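Local atomic coordinates of putative tetR family transcription regulator (Shewanella loihica, PDB entry 3PPB), a protein that probably binds DNA through a helix-turn-helix motif and regulates transcription, as expected of a TetR-family regulator. Residues 57-61 with 106-111. Numbering follows the deposited sequence.
Sequences LEQLF and FFQLYS. With EDO (1,2-ethanediol), chain D; EDO (1,2-ethanediol), chain F; EDO (1,2-ethanediol), chain I.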
ATOM      1  N   LEU A  57       7.436  17.720   2.919  1.00 37.66           N
ATOM      2  CA  LEU A  57       6.732  16.433   2.833  1.00 36.04           C
ATOM      3  C   LEU A  57       6.788  15.688   4.182  1.00 40.37           C
ATOM      4  O   LEU A  57       5.784  15.119   4.601  1.00 39.23           O
ATOM      5  CB  LEU A  57       7.303  15.532   1.709  1.00 35.56           C
ATOM      6  CG  LEU A  57       6.754  14.082   1.667  1.00 39.96           C
ATOM      7  CD1 LEU A  57       5.266  14.070   1.403  1.00 39.67           C
ATOM      8  CD2 LEU A  57       7.508  13.213   0.665  1.00 42.73           C
ATOM      9  N   GLU A  58       7.955  15.692   4.844  1.00 38.14           N
ATOM     10  CA  GLU A  58       8.153  14.988   6.119  1.00 37.81           C
ATOM     11  C   GLU A  58       7.292  15.600   7.236  1.00 41.80           C
ATOM     12  O   GLU A  58       6.670  14.856   7.999  1.00 38.60           O
ATOM     13  CB  GLU A  58       9.631  15.005   6.506  1.00 39.34           C
ATOM     14  CG  GLU A  58      10.470  14.115   5.609  1.00 45.39           C
ATOM     15  CD  GLU A  58      11.974  14.193   5.793  1.00 62.59           C
ATOM     16  OE1 GLU A  58      12.446  14.996   6.630  1.00 57.22           O
ATOM     17  OE2 GLU A  58      12.687  13.431   5.102  1.00 52.40           O
ATOM     18  N   GLN A  59       7.226  16.947   7.292  1.00 41.13           N
ATOM     19  CA  GLN A  59       6.436  17.656   8.298  1.00 42.12           C
ATOM     20  C   GLN A  59       4.951  17.433   8.052  1.00 44.29           C
ATOM     21  O   GLN A  59       4.196  17.232   9.005  1.00 42.71           O
ATOM     22  CB  GLN A  59       6.771  19.170   8.340  1.00 45.13           C
ATOM     23  CG  GLN A  59       8.177  19.495   8.888  1.00 74.82           C
ATOM     24  CD  GLN A  59       8.462  18.866  10.235  1.00100.56           C
ATOM     25  OE1 GLN A  59       7.793  19.148  11.235  1.00100.96           O
ATOM     26  NE2 GLN A  59       9.446  17.975  10.283  1.00 88.56           N
ATOM     27  N   LEU A  60       4.538  17.446   6.771  1.00 41.27           N
ATOM     28  CA  LEU A  60       3.154  17.176   6.395  1.00 40.90           C
ATOM     29  C   LEU A  60       2.775  15.744   6.800  1.00 42.35           C
ATOM     30  O   LEU A  60       1.739  15.526   7.439  1.00 41.70           O
ATOM     31  CB  LEU A  60       2.989  17.378   4.878  1.00 41.49           C
ATOM     32  CG  LEU A  60       1.612  17.096   4.299  1.00 46.99           C
ATOM     33  CD1 LEU A  60       0.537  18.006   4.917  1.00 48.87           C
ATOM     34  CD2 LEU A  60       1.629  17.214   2.781  1.00 48.29           C
ATOM     35  N   PHE A  61       3.634  14.772   6.424  1.00 37.71           N
ATOM     36  CA  PHE A  61       3.469  13.345   6.703  1.00 35.46           C
ATOM     37  C   PHE A  61       3.219  13.103   8.184  1.00 37.63           C
ATOM     38  O   PHE A  61       2.203  12.502   8.529  1.00 36.30           O
ATOM     39  CB  PHE A  61       4.716  12.566   6.228  1.00 37.19           C
ATOM     40  CG  PHE A  61       4.661  11.070   6.432  1.00 38.94           C
ATOM     41  CD1 PHE A  61       3.944  10.263   5.565  1.00 42.18           C
ATOM     42  CD2 PHE A  61       5.347  10.467   7.480  1.00 40.19           C
ATOM     43  CE1 PHE A  61       3.882   8.882   5.766  1.00 42.18           C
ATOM     44  CE2 PHE A  61       5.308   9.087   7.657  1.00 42.14           C
ATOM     45  CZ  PHE A  61       4.582   8.305   6.798  1.00 39.77           C
ATOM     46  N   PHE A 106      -3.459  10.771   0.451  1.00 33.72           N
ATOM     47  CA  PHE A 106      -2.077  11.085   0.831  1.00 32.87           C
ATOM     48  C   PHE A 106      -1.452   9.866   1.520  1.00 37.01           C
ATOM     49  O   PHE A 106      -0.311   9.534   1.208  1.00 38.62           O
ATOM     50  CB  PHE A 106      -2.033  12.338   1.747  1.00 34.55           C
ATOM     51  CG  PHE A 106      -0.668  12.655   2.312  1.00 35.58           C
ATOM     52  CD1 PHE A 106       0.248  13.399   1.578  1.00 38.10           C
ATOM     53  CD2 PHE A 106      -0.288  12.190   3.572  1.00 37.04           C
ATOM     54  CE1 PHE A 106       1.522  13.670   2.083  1.00 38.95           C
ATOM     55  CE2 PHE A 106       0.988  12.462   4.077  1.00 39.97           C
ATOM     56  CZ  PHE A 106       1.877  13.220   3.337  1.00 38.18           C
ATOM     57  N   PHE A 107      -2.201   9.168   2.417  1.00 33.39           N
ATOM     58  CA  PHE A 107      -1.683   7.945   3.067  1.00 31.83           C
ATOM     59  C   PHE A 107      -1.500   6.835   2.034  1.00 36.38           C
ATOM     60  O   PHE A 107      -0.464   6.183   1.987  1.00 35.33           O
ATOM     61  CB  PHE A 107      -2.612   7.446   4.186  1.00 32.25           C
ATOM     62  CG  PHE A 107      -2.573   8.158   5.518  1.00 33.51           C
ATOM     63  CD1 PHE A 107      -1.467   8.926   5.888  1.00 36.61           C
ATOM     64  CD2 PHE A 107      -3.604   8.006   6.429  1.00 33.64           C
ATOM     65  CE1 PHE A 107      -1.420   9.555   7.129  1.00 36.76           C
ATOM     66  CE2 PHE A 107      -3.534   8.601   7.692  1.00 36.67           C
ATOM     67  CZ  PHE A 107      -2.452   9.379   8.026  1.00 35.14           C
ATOM     68  N   GLN A 108      -2.488   6.654   1.179  1.00 34.29           N
ATOM     69  CA  GLN A 108      -2.448   5.625   0.153  1.00 34.15           C
ATOM     70  C   GLN A 108      -1.201   5.854  -0.729  1.00 38.69           C
ATOM     71  O   GLN A 108      -0.469   4.923  -1.028  1.00 37.64           O
ATOM     72  CB  GLN A 108      -3.771   5.671  -0.633  1.00 35.05           C
ATOM     73  CG  GLN A 108      -4.263   4.352  -1.188  1.00 48.08           C
ATOM     74  CD  GLN A 108      -4.462   3.231  -0.194  1.00 52.41           C
ATOM     75  OE1 GLN A 108      -3.571   2.421   0.010  1.00 45.00           O
ATOM     76  NE2 GLN A 108      -5.658   3.082   0.371  1.00 44.49           N
ATOM     77  N   LEU A 109      -0.891   7.095  -1.036  1.00 36.01           N
ATOM     78  CA  LEU A 109       0.276   7.363  -1.864  1.00 36.94           C
ATOM     79  C   LEU A 109       1.618   7.313  -1.127  1.00 38.44           C
ATOM     80  O   LEU A 109       2.607   6.926  -1.750  1.00 39.17           O
ATOM     81  CB  LEU A 109       0.139   8.750  -2.518  1.00 38.40           C
ATOM     82  CG  LEU A 109      -0.926   8.914  -3.591  1.00 44.13           C
ATOM     83  CD1 LEU A 109      -1.296  10.380  -3.747  1.00 45.51           C
ATOM     84  CD2 LEU A 109      -0.447   8.329  -4.918  1.00 47.18           C
ATOM     85  N   TYR A 110       1.688   7.756   0.145  1.00 32.39           N
ATOM     86  CA  TYR A 110       2.991   7.939   0.799  1.00 33.39           C
ATOM     87  C   TYR A 110       3.316   7.074   2.038  1.00 39.67           C
ATOM     88  O   TYR A 110       4.504   6.912   2.327  1.00 40.75           O
ATOM     89  CB  TYR A 110       3.149   9.424   1.201  1.00 34.91           C
ATOM     90  CG  TYR A 110       3.150  10.362   0.012  1.00 37.78           C
ATOM     91  CD1 TYR A 110       4.324  10.648  -0.674  1.00 41.20           C
ATOM     92  CD2 TYR A 110       1.980  10.985  -0.413  1.00 38.13           C
ATOM     93  CE1 TYR A 110       4.326  11.492  -1.785  1.00 40.62           C
ATOM     94  CE2 TYR A 110       1.973  11.831  -1.521  1.00 39.58           C
ATOM     95  CZ  TYR A 110       3.147  12.071  -2.210  1.00 43.88           C
ATOM     96  OH  TYR A 110       3.149  12.906  -3.293  1.00 50.09           O
ATOM     97  N   SER A 111       2.303   6.568   2.770  1.00 35.18           N
ATOM     98  CA  SER A 111       2.437   5.798   4.024  1.00 35.10           C
ATOM     99  C   SER A 111       3.375   4.589   3.994  1.00 40.88           C
ATOM    100  O   SER A 111       4.007   4.285   5.016  1.00 41.07           O
ATOM    101  CB  SER A 111       1.080   5.283   4.472  1.00 35.89           C
ATOM    102  OG  SER A 111       0.431   6.294   5.211  1.00 50.02           O
TER
HETATM  103  C1  EDO D 203      -1.910   4.209   8.956  1.00 59.74           C
HETATM  104  O1  EDO D 203      -0.969   4.948   9.731  1.00 61.67           O
HETATM  105  C2  EDO D 203      -2.350   5.076   7.789  1.00 57.58           C
HETATM  106  O2  EDO D 203      -1.213   5.516   7.052  1.00 58.33           O
HETATM  107  C1  EDO F 209       0.152   1.712  -1.738  1.00 63.92           C
HETATM  108  O1  EDO F 209      -1.126   2.177  -1.283  1.00 65.36           O
HETATM  109  C2  EDO F 209       0.853   1.010  -0.580  1.00 61.34           C
HETATM  110  O2  EDO F 209       2.257   0.891  -0.856  1.00 61.44           O
HETATM  111  C1  EDO I 212      10.927  12.288   2.006  1.00 54.47           C
HETATM  112  O1  EDO I 212      11.448  11.887   3.276  1.00 56.31           O
HETATM  113  C2  EDO I 212      12.011  12.777   1.055  1.00 53.19           C
HETATM  114  O2  EDO I 212      13.290  12.161   1.263  1.00 60.18           O
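Phe106 reaches across to Leu57, Leu60 and Phe61 where, in this TetR-like all-helical fold, helix 53-74 leaves the presumed DNA-binding domain and meets helix 101-110 of the helical body. The two helical segments cross at -127° with axes 12.4 Å apart, which large side chains must bridge. Phe106 has CG anti to its backbone nitrogen (chi1 174°), which carries the ring across to the 57-61 helix; its CE1 lies 3.6 Å from Leu60 CD2 and 3.8 Å from Leu57 CD1, while CE2 abuts the backbone at Phe61 CA. The branched leucines fill in round it, and Leu57 CD1 sits over one face of Tyr110, 4.1 Å from its CD1. Helix 10-24 adds Phe22 against both leucines and Leu19 and Val23 against Phe106, and the Phe22 carbonyl hydrogen-bonds the Tyr110 hydroxyl. Phe61 crosses Phe106 at about a right angle and brings CE1 to 3.8 Å from Ser111 CA, at the edge of the Phe61 ring. Phe107 meets Trp96 with ring planes about 30° apart, Phe68 edge-to-face and Lys65 by a cation-pi contact; an alanine here would probably leave a gap beside Trp96 and the lysine's charge without its aromatic partner. Small Ser111 donates from OG to O2 of a 1,2-ethanediol, probably from the crystallisation liquor, at 2.6 Å, and that O2 rests over one face of Phe107, 3.3 Å from CG.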